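Local coordinates for TqaA (Penicillium aethiopicum, PDB 5DLK), which is a fungal nonribosomal peptide synthetase, represented here by its condensation-like CT domain, which probably closes the peptide into a ring while it is held on a phosphopantetheine arm, at residues Pro227-Tyr235 against Gln356-Val366; Phe190-Asn198 against Ser396-Ser404. One frame throughout, in Å; residues are numbered along the deposited sequence.

In the fold
Condensation-type domains are built from two lobes, each resembling chloramphenicol acetyltransferase, and the two contacts illustrate how distant segments tie them together. Contact 1 packs within the lobe of strand 329-336, while in contact 2 the chain from that lobe is laid along helix 186-197 of the other, beside strand 67-75. They lie on opposite sides of the chain's centre, centres about 38 Å apart and nearest atoms about 19 Å, and contact 1 is nested inside the loop contact 2 closes. Both come near the phosphopantetheine site, unoccupied in this model: segment 356-366 carries its Tyr357, which turns away from helix 227-235, and the Phe397 side chain is about 7 Å from Gly183, another site residue.

Contact 1 (Pro227-Tyr235 against Gln356-Val366); sequences PTFQFWRHY and QYTRALSHEHV
Phe231 and His363 form an offset stack, ring centroids 4.4 Å apart and planes 18° from parallel. His363 CD2 lies 3.2 Å from Phe231 CG, while Phe231 CB sits over the centre of the imidazole in a CH-pi contact. At the far rim, Phe231 CE1 touches Ala360 CB at 3.6 Å. The imidazole is also held at its edge, where His363 ND1 shares a 2.9 Å hydrogen bond with Thr228 OG1. Trp232 NE1 donates to His363 O (2.9 Å), fairly straight and in the indole plane, coming to the oxygen from above the carbonyl plane. An alanine in place of Phe231 would probably leave one imidazole face without its stack and open a gap beside Ala360. Tyr235 OH donates to Gln356 O (2.7 Å), and Arg359 turns one guanidinium face, near its rim, to Tyr235 CD1. A bend at chi3 (66°) helps Arg359 NH1 meet Gln356 OE1 on a lone pair (2.9 Å); Gln356 NE2, held by Arg334 O, and Arg359 NH1 also donate to a water that donates to Tyr235 O. Helix 227-235 packs on the last part of helix 346-358 and the turns that follow, with Trp232 touching Ile371 of helix 368-375 and Pro332 of strand 329-336.

Contact 2 (Phe190-Asn198 against Ser396-Ser404); sequences FSDFAAIYN and SFSLPLRGS
Phe190 meets Phe397 at the edge of its ring, Phe397 CD2 lying near the Phe190 plane, 4.0 Å from CE2; Trp72 and Tyr70 add edge-to-face contacts to the Phe190 ring. Next along the helix, Leu401 CD2 lies at the Phe193 edge, whereas Leu399 CD1 approaches that ring obliquely, 3.8 Å from Phe193 CD1. With its CG anti to the backbone N (chi1 180°), Tyr197 sets its ring beside Leu401, whose CD2 comes within 3.8 Å of Tyr197 CD2. The Tyr197 hydroxyl bonds to Asn80 N and to a water that donates to Arg402 O. Between the rings, the small Ala194 lets the loop come close, its CB 3.6 Å from Pro400 CD. The Asn198 amide then grips the loop backbone twice: ND2 gives a nearly straight bond (174°) to Pro400 O at 3.0 Å, and OD1 accepts Arg402 N at 2.7 Å. Pro400 centres an inverse gamma turn, and the amide takes the carbonyl at its centre and the N-H just after it. Helix 186-197 thereby holds the crossover from strand 386-390 to strand 407-415, the outer strand of the sheet with 67-75, consistent with the two-lobed condensation fold.

Contact 1 (Pro227-Tyr235 against Gln356-Val366)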
loop_
_atom_site.group_PDB
_atom_site.type_symbol
_atom_site.label_atom_id
_atom_site.label_comp_id
_atom_site.label_asym_id
_atom_site.label_seq_id
_atom_site.Cartn_x
_atom_site.Cartn_y
_atom_site.Cartn_z
ATOM N N PRO A 227 -11.669 -21.819 -9.411
ATOM C CA PRO A 227 -10.464 -22.461 -8.878
ATOM C C PRO A 227 -9.848 -21.646 -7.743
ATOM O O PRO A 227 -9.196 -22.222 -6.881
ATOM C CB PRO A 227 -9.514 -22.501 -10.072
ATOM C CG PRO A 227 -10.421 -22.413 -11.285
ATOM C CD PRO A 227 -11.568 -21.555 -10.857
ATOM N N THR A 228 -10.030 -20.333 -7.763
ATOM C CA THR A 228 -9.419 -19.517 -6.720
ATOM C C THR A 228 -10.127 -19.718 -5.376
ATOM O O THR A 228 -9.480 -19.852 -4.333
ATOM C CB THR A 228 -9.388 -18.053 -7.136
ATOM O OG1 THR A 228 -8.343 -17.902 -8.104
ATOM C CG2 THR A 228 -9.048 -17.170 -5.941
ATOM N N PHE A 229 -11.449 -19.784 -5.382
ATOM C CA PHE A 229 -12.145 -20.035 -4.132
ATOM C C PHE A 229 -12.094 -21.511 -3.740
ATOM O O PHE A 229 -12.190 -21.852 -2.544
ATOM C CB PHE A 229 -13.572 -19.512 -4.206
ATOM C CG PHE A 229 -13.616 -18.006 -4.323
ATOM C CD1 PHE A 229 -13.060 -17.223 -3.316
ATOM C CD2 PHE A 229 -14.139 -17.390 -5.446
ATOM C CE1 PHE A 229 -13.053 -15.829 -3.417
ATOM C CE2 PHE A 229 -14.147 -16.012 -5.558
ATOM C CZ PHE A 229 -13.604 -15.230 -4.550
ATOM N N GLN A 230 -11.904 -22.378 -4.723
ATOM C CA GLN A 230 -11.635 -23.779 -4.397
ATOM C C GLN A 230 -10.293 -23.880 -3.688
ATOM O O GLN A 230 -10.153 -24.618 -2.699
ATOM C CB GLN A 230 -11.640 -24.642 -5.654
ATOM C CG GLN A 230 -13.057 -24.855 -6.195
ATOM C CD GLN A 230 -13.066 -25.502 -7.580
ATOM O OE1 GLN A 230 -12.010 -25.770 -8.165
ATOM N NE2 GLN A 230 -14.264 -25.757 -8.106
ATOM N N PHE A 231 -9.313 -23.139 -4.198
ATOM C CA PHE A 231 -7.993 -23.115 -3.573
ATOM C C PHE A 231 -8.078 -22.624 -2.135
ATOM O O PHE A 231 -7.536 -23.260 -1.239
ATOM C CB PHE A 231 -7.000 -22.226 -4.329
ATOM C CG PHE A 231 -5.765 -21.911 -3.519
ATOM C CD1 PHE A 231 -5.667 -20.691 -2.834
ATOM C CD2 PHE A 231 -4.741 -22.844 -3.392
ATOM C CE1 PHE A 231 -4.552 -20.401 -2.048
ATOM C CE2 PHE A 231 -3.606 -22.567 -2.610
ATOM C CZ PHE A 231 -3.520 -21.325 -1.939
ATOM N N TRP A 232 -8.724 -21.480 -1.911
ATOM C CA TRP A 232 -8.724 -20.932 -0.548
ATOM C C TRP A 232 -9.466 -21.859 0.413
ATOM O O TRP A 232 -9.068 -21.986 1.554
ATOM C CB TRP A 232 -9.315 -19.522 -0.519
ATOM C CG TRP A 232 -8.344 -18.477 -1.038
ATOM C CD1 TRP A 232 -8.409 -17.783 -2.230
ATOM C CD2 TRP A 232 -7.139 -18.037 -0.384
ATOM N NE1 TRP A 232 -7.325 -16.930 -2.340
ATOM C CE2 TRP A 232 -6.533 -17.067 -1.226
ATOM C CE3 TRP A 232 -6.527 -18.357 0.833
ATOM C CZ2 TRP A 232 -5.339 -16.431 -0.892
ATOM C CZ3 TRP A 232 -5.337 -17.716 1.169
ATOM C CH2 TRP A 232 -4.762 -16.763 0.308
ATOM N N ARG A 233 -10.544 -22.507 -0.045
ATOM C CA ARG A 233 -11.234 -23.469 0.813
ATOM C C ARG A 233 -10.304 -24.606 1.234
ATOM O O ARG A 233 -10.301 -25.015 2.391
ATOM C CB ARG A 233 -12.474 -24.047 0.105
ATOM C CG ARG A 233 -13.137 -25.169 0.888
ATOM C CD ARG A 233 -14.598 -25.349 0.492
ATOM N NE ARG A 233 -15.447 -24.541 1.366
ATOM C CZ ARG A 233 -16.204 -23.544 0.940
ATOM N NH1 ARG A 233 -16.219 -23.252 -0.351
ATOM N NH2 ARG A 233 -16.940 -22.841 1.798
ATOM N N HIS A 234 -9.513 -25.095 0.292
ATOM C CA HIS A 234 -8.581 -26.196 0.560
ATOM C C HIS A 234 -7.460 -25.720 1.506
ATOM O O HIS A 234 -7.100 -26.383 2.477
ATOM C CB HIS A 234 -8.002 -26.697 -0.758
ATOM C CG HIS A 234 -7.139 -27.911 -0.630
ATOM N ND1 HIS A 234 -7.657 -29.178 -0.476
ATOM C CD2 HIS A 234 -5.793 -28.057 -0.667
ATOM C CE1 HIS A 234 -6.666 -30.052 -0.410
ATOM N NE2 HIS A 234 -5.525 -29.397 -0.518
ATOM N N TYR A 235 -6.933 -24.541 1.197
ATOM C CA TYR A 235 -5.813 -23.970 1.943
ATOM C C TYR A 235 -6.172 -23.718 3.400
ATOM O O TYR A 235 -5.336 -23.915 4.301
ATOM C CB TYR A 235 -5.393 -22.655 1.256
ATOM C CG TYR A 235 -4.215 -21.927 1.846
ATOM C CD1 TYR A 235 -2.921 -22.190 1.405
ATOM C CD2 TYR A 235 -4.403 -20.936 2.811
ATOM C CE1 TYR A 235 -1.837 -21.478 1.910
ATOM C CE2 TYR A 235 -3.320 -20.235 3.338
ATOM C CZ TYR A 235 -2.046 -20.518 2.886
ATOM O OH TYR A 235 -0.962 -19.834 3.409
ATOM N N GLN A 356 3.810 -21.771 1.700
ATOM C CA GLN A 356 2.479 -21.326 2.121
ATOM C C GLN A 356 2.121 -19.966 1.530
ATOM O O GLN A 356 0.949 -19.592 1.493
ATOM C CB GLN A 356 2.368 -21.296 3.651
ATOM C CG GLN A 356 2.328 -22.713 4.256
ATOM C CD GLN A 356 1.094 -23.493 3.781
ATOM O OE1 GLN A 356 1.165 -24.277 2.829
ATOM N NE2 GLN A 356 -0.034 -23.287 4.454
ATOM N N TYR A 357 3.136 -19.237 1.062
ATOM C CA TYR A 357 2.927 -18.034 0.247
ATOM C C TYR A 357 2.842 -18.371 -1.253
ATOM O O TYR A 357 1.940 -17.903 -1.943
ATOM C CB TYR A 357 4.064 -17.037 0.510
ATOM C CG TYR A 357 4.250 -15.992 -0.565
ATOM C CD1 TYR A 357 3.245 -15.067 -0.848
ATOM C CD2 TYR A 357 5.443 -15.903 -1.266
ATOM C CE1 TYR A 357 3.419 -14.085 -1.818
ATOM C CE2 TYR A 357 5.622 -14.936 -2.242
ATOM C CZ TYR A 357 4.612 -14.039 -2.516
ATOM O OH TYR A 357 4.803 -13.074 -3.484
ATOM N N THR A 358 3.778 -19.175 -1.752
ATOM C CA THR A 358 3.867 -19.356 -3.208
ATOM C C THR A 358 2.703 -20.170 -3.746
ATOM O O THR A 358 2.305 -19.983 -4.910
ATOM C CB THR A 358 5.212 -19.997 -3.634
ATOM O OG1 THR A 358 5.359 -21.297 -3.069
ATOM C CG2 THR A 358 6.384 -19.119 -3.202
ATOM N N ARG A 359 2.128 -21.033 -2.906
ATOM C CA ARG A 359 0.911 -21.787 -3.299
ATOM C C ARG A 359 -0.231 -20.852 -3.734
ATOM O O ARG A 359 -1.087 -21.204 -4.571
ATOM C CB ARG A 359 0.413 -22.649 -2.132
ATOM C CG ARG A 359 1.185 -23.924 -1.846
ATOM C CD ARG A 359 0.659 -24.579 -0.554
ATOM N NE ARG A 359 -0.722 -25.051 -0.733
ATOM C CZ ARG A 359 -1.568 -25.363 0.250
ATOM N NH1 ARG A 359 -1.200 -25.260 1.525
ATOM N NH2 ARG A 359 -2.804 -25.793 -0.056
ATOM N N ALA A 360 -0.265 -19.666 -3.137
ATOM C CA ALA A 360 -1.410 -18.785 -3.312
ATOM C C ALA A 360 -1.225 -17.722 -4.408
ATOM O O ALA A 360 -2.108 -16.905 -4.612
ATOM C CB ALA A 360 -1.743 -18.096 -1.984
ATOM N N LEU A 361 -0.085 -17.727 -5.092
ATOM C CA LEU A 361 0.241 -16.638 -6.017
ATOM C C LEU A 361 -0.835 -16.369 -7.064
ATOM O O LEU A 361 -1.190 -15.214 -7.294
ATOM C CB LEU A 361 1.564 -16.917 -6.718
ATOM C CG LEU A 361 2.793 -16.604 -5.871
ATOM C CD1 LEU A 361 4.038 -17.215 -6.504
ATOM C CD2 LEU A 361 2.936 -15.089 -5.688
ATOM N N SER A 362 -1.366 -17.426 -7.684
ATOM C CA SER A 362 -2.383 -17.233 -8.719
ATOM C C SER A 362 -3.769 -16.954 -8.126
ATOM O O SER A 362 -4.735 -16.725 -8.867
ATOM C CB SER A 362 -2.433 -18.445 -9.668
ATOM O OG SER A 362 -2.792 -19.638 -9.002
ATOM N N HIS A 363 -3.858 -16.919 -6.799
ATOM C CA HIS A 363 -5.149 -16.781 -6.123
ATOM C C HIS A 363 -5.208 -15.593 -5.167
ATOM O O HIS A 363 -6.227 -15.361 -4.514
ATOM C CB HIS A 363 -5.456 -18.071 -5.352
ATOM C CG HIS A 363 -5.298 -19.310 -6.183
ATOM N ND1 HIS A 363 -6.081 -19.568 -7.287
ATOM C CD2 HIS A 363 -4.457 -20.366 -6.059
ATOM C CE1 HIS A 363 -5.723 -20.727 -7.817
ATOM N NE2 HIS A 363 -4.740 -21.235 -7.088
ATOM N N GLU A 364 -4.115 -14.842 -5.095
ATOM C CA GLU A 364 -3.925 -13.859 -4.029
ATOM C C GLU A 364 -4.628 -12.514 -4.278
ATOM O O GLU A 364 -4.615 -11.628 -3.416
ATOM C CB GLU A 364 -2.426 -13.611 -3.840
ATOM C CG GLU A 364 -1.844 -12.836 -5.010
ATOM C CD GLU A 364 -0.385 -12.457 -4.851
ATOM O OE1 GLU A 364 0.360 -13.124 -4.083
ATOM O OE2 GLU A 364 0.018 -11.482 -5.534
ATOM N N HIS A 365 -5.238 -12.373 -5.454
ATOM C CA HIS A 365 -5.778 -11.106 -5.925
ATOM C C HIS A 365 -7.242 -10.845 -5.572
ATOM O O HIS A 365 -7.757 -9.738 -5.800
ATOM C CB HIS A 365 -5.632 -11.056 -7.448
ATOM C CG HIS A 365 -6.355 -12.169 -8.135
ATOM N ND1 HIS A 365 -5.789 -13.412 -8.333
ATOM C CD2 HIS A 365 -7.615 -12.240 -8.633
ATOM C CE1 HIS A 365 -6.668 -14.199 -8.933
ATOM N NE2 HIS A 365 -7.784 -13.510 -9.127
ATOM N N VAL A 366 -7.929 -11.852 -5.043
ATOM C CA VAL A 366 -9.356 -11.722 -4.758
ATOM C C VAL A 366 -9.625 -11.003 -3.437
ATOM O O VAL A 366 -8.774 -10.996 -2.563
ATOM C CB VAL A 366 -10.050 -13.089 -4.738
ATOM C CG1 VAL A 366 -10.089 -13.679 -6.161
ATOM C CG2 VAL A 366 -9.364 -14.043 -3.735
HETATM O O HOH W 1 -2.558 -24.754 4.135
#

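Contact 2 (Phe190-Asn198 against Ser396-Ser404)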
loop_
_atom_site.group_PDB
_atom_site.type_symbol
_atom_site.label_atom_id
_atom_site.label_comp_id
_atom_site.label_asym_id
_atom_site.label_seq_id
_atom_site.Cartn_x
_atom_site.Cartn_y
_atom_site.Cartn_z
ATOM N N PHE A 190 6.919 8.663 -10.405
ATOM C CA PHE A 190 8.039 9.607 -10.420
ATOM C C PHE A 190 8.821 9.547 -11.736
ATOM O O PHE A 190 9.207 10.584 -12.276
ATOM C CB PHE A 190 8.984 9.345 -9.242
ATOM C CG PHE A 190 8.337 9.496 -7.888
ATOM C CD1 PHE A 190 7.367 10.470 -7.663
ATOM C CD2 PHE A 190 8.695 8.651 -6.846
ATOM C CE1 PHE A 190 6.773 10.605 -6.414
ATOM C CE2 PHE A 190 8.115 8.780 -5.592
ATOM C CZ PHE A 190 7.152 9.759 -5.373
ATOM N N SER A 191 9.058 8.343 -12.257
ATOM C CA SER A 191 9.817 8.204 -13.505
ATOM C C SER A 191 9.011 8.696 -14.720
ATOM O O SER A 191 9.582 9.291 -15.633
ATOM C CB SER A 191 10.287 6.756 -13.706
ATOM O OG SER A 191 9.207 5.868 -13.923
ATOM N N ASP A 192 7.693 8.481 -14.720
ATOM C CA ASP A 192 6.816 9.072 -15.727
ATOM C C ASP A 192 6.828 10.603 -15.656
ATOM O O ASP A 192 6.867 11.267 -16.693
ATOM C CB ASP A 192 5.381 8.569 -15.582
ATOM C CG ASP A 192 5.193 7.159 -16.133
ATOM O OD1 ASP A 192 6.212 6.485 -16.423
ATOM O OD2 ASP A 192 4.024 6.729 -16.270
ATOM N N PHE A 193 6.780 11.160 -14.448
ATOM C CA PHE A 193 6.838 12.618 -14.289
ATOM C C PHE A 193 8.117 13.167 -14.926
ATOM O O PHE A 193 8.070 14.075 -15.757
ATOM C CB PHE A 193 6.776 13.029 -12.807
ATOM C CG PHE A 193 6.650 14.520 -12.597
ATOM C CD1 PHE A 193 7.766 15.347 -12.680
ATOM C CD2 PHE A 193 5.424 15.091 -12.288
ATOM C CE1 PHE A 193 7.655 16.715 -12.486
ATOM C CE2 PHE A 193 5.307 16.461 -12.086
ATOM C CZ PHE A 193 6.427 17.271 -12.187
ATOM N N ALA A 194 9.251 12.600 -14.541
ATOM C CA ALA A 194 10.537 13.053 -15.050
ATOM C C ALA A 194 10.602 12.924 -16.570
ATOM O O ALA A 194 11.045 13.848 -17.255
ATOM C CB ALA A 194 11.656 12.284 -14.405
ATOM N N ALA A 195 10.142 11.791 -17.091
ATOM C CA ALA A 195 10.154 11.545 -18.529
ATOM C C ALA A 195 9.300 12.558 -19.288
ATOM O O ALA A 195 9.680 13.009 -20.371
ATOM C CB ALA A 195 9.682 10.115 -18.832
ATOM N N ILE A 196 8.154 12.925 -18.720
ATOM C CA ILE A 196 7.268 13.882 -19.369
ATOM C C ILE A 196 7.906 15.269 -19.357
ATOM O O ILE A 196 7.904 15.969 -20.375
ATOM C CB ILE A 196 5.892 13.937 -18.698
ATOM C CG1 ILE A 196 5.131 12.634 -18.958
ATOM C CG2 ILE A 196 5.092 15.138 -19.204
ATOM C CD1 ILE A 196 3.873 12.490 -18.125
ATOM N N TYR A 197 8.470 15.651 -18.213
ATOM C CA TYR A 197 9.213 16.904 -18.112
ATOM C C TYR A 197 10.410 16.918 -19.071
ATOM O O TYR A 197 10.671 17.922 -19.739
ATOM C CB TYR A 197 9.683 17.128 -16.673
ATOM C CG TYR A 197 10.469 18.405 -16.467
ATOM C CD1 TYR A 197 9.825 19.591 -16.141
ATOM C CD2 TYR A 197 11.852 18.422 -16.592
ATOM C CE1 TYR A 197 10.538 20.763 -15.945
ATOM C CE2 TYR A 197 12.571 19.585 -16.400
ATOM C CZ TYR A 197 11.909 20.753 -16.075
ATOM O OH TYR A 197 12.621 21.913 -15.886
ATOM N N ASN A 198 11.134 15.803 -19.133
ATOM C CA ASN A 198 12.314 15.689 -19.995
ATOM C C ASN A 198 11.960 15.501 -21.464
ATOM O O ASN A 198 12.847 15.365 -22.312
ATOM C CB ASN A 198 13.193 14.524 -19.555
ATOM C CG ASN A 198 13.837 14.752 -18.220
ATOM O OD1 ASN A 198 13.956 15.884 -17.756
ATOM N ND2 ASN A 198 14.269 13.668 -17.585
ATOM N N SER A 396 14.331 4.010 -1.718
ATOM C CA SER A 396 14.880 5.318 -2.119
ATOM C C SER A 396 14.257 5.754 -3.437
ATOM O O SER A 396 13.893 4.918 -4.247
ATOM C CB SER A 396 16.403 5.254 -2.282
ATOM O OG SER A 396 17.034 4.691 -1.147
ATOM N N PHE A 397 14.159 7.064 -3.667
ATOM C CA PHE A 397 13.419 7.575 -4.821
ATOM C C PHE A 397 14.139 8.727 -5.510
ATOM O O PHE A 397 14.913 9.452 -4.875
ATOM C CB PHE A 397 12.020 8.016 -4.381
ATOM C CG PHE A 397 11.328 6.985 -3.560
ATOM C CD1 PHE A 397 11.499 6.949 -2.177
ATOM C CD2 PHE A 397 10.574 5.995 -4.175
ATOM C CE1 PHE A 397 10.902 5.942 -1.415
ATOM C CE2 PHE A 397 9.972 4.997 -3.425
ATOM C CZ PHE A 397 10.135 4.972 -2.048
ATOM N N SER A 398 13.879 8.896 -6.804
ATOM C CA SER A 398 14.509 9.988 -7.545
ATOM C C SER A 398 13.629 10.573 -8.646
ATOM O O SER A 398 12.735 9.917 -9.187
ATOM C CB SER A 398 15.837 9.520 -8.142
ATOM O OG SER A 398 15.631 8.520 -9.117
ATOM N N LEU A 399 13.890 11.838 -8.960
ATOM C CA LEU A 399 13.156 12.555 -9.993
ATOM C C LEU A 399 14.191 13.233 -10.872
ATOM O O LEU A 399 14.523 14.398 -10.658
ATOM C CB LEU A 399 12.199 13.582 -9.379
ATOM C CG LEU A 399 11.098 14.171 -10.258
ATOM C CD1 LEU A 399 9.970 13.168 -10.419
ATOM C CD2 LEU A 399 10.584 15.478 -9.678
ATOM N N PRO A 400 14.736 12.485 -11.841
ATOM C CA PRO A 400 15.886 12.935 -12.631
ATOM C C PRO A 400 15.526 13.988 -13.688
ATOM O O PRO A 400 15.605 13.714 -14.890
ATOM C CB PRO A 400 16.377 11.638 -13.285
ATOM C CG PRO A 400 15.140 10.800 -13.417
ATOM C CD PRO A 400 14.302 11.125 -12.209
ATOM N N LEU A 401 15.142 15.181 -13.243
ATOM C CA LEU A 401 14.827 16.273 -14.166
ATOM C C LEU A 401 16.089 16.736 -14.907
ATOM O O LEU A 401 17.140 16.927 -14.295
ATOM C CB LEU A 401 14.187 17.449 -13.417
ATOM C CG LEU A 401 12.937 17.131 -12.588
ATOM C CD1 LEU A 401 12.282 18.404 -12.048
ATOM C CD2 LEU A 401 11.950 16.308 -13.406
ATOM N N ARG A 402 15.976 16.907 -16.223
ATOM C CA ARG A 402 17.109 17.307 -17.061
ATOM C C ARG A 402 17.418 18.799 -16.900
ATOM O O ARG A 402 16.509 19.624 -16.845
ATOM C CB ARG A 402 16.818 16.973 -18.532
ATOM C CG ARG A 402 18.012 17.022 -19.494
ATOM C CD ARG A 402 19.353 16.864 -18.775
ATOM N NE ARG A 402 20.459 17.450 -19.531
ATOM C CZ ARG A 402 21.674 17.680 -19.035
ATOM N NH1 ARG A 402 21.953 17.387 -17.769
ATOM N NH2 ARG A 402 22.611 18.218 -19.805
ATOM N N GLY A 403 18.704 19.127 -16.816
ATOM C CA GLY A 403 19.160 20.503 -16.717
ATOM C C GLY A 403 20.626 20.563 -16.321
ATOM O O GLY A 403 21.105 19.689 -15.603
ATOM N N SER A 404 21.337 21.592 -16.779
ATOM C CA SER A 404 22.769 21.728 -16.498
ATOM C C SER A 404 23.029 21.877 -15.005
ATOM O O SER A 404 23.863 21.173 -14.431
ATOM C CB SER A 404 23.362 22.922 -17.257
ATOM O OG SER A 404 22.451 24.008 -17.298
HETATM O O HOH W 2 15.099 21.861 -16.895
#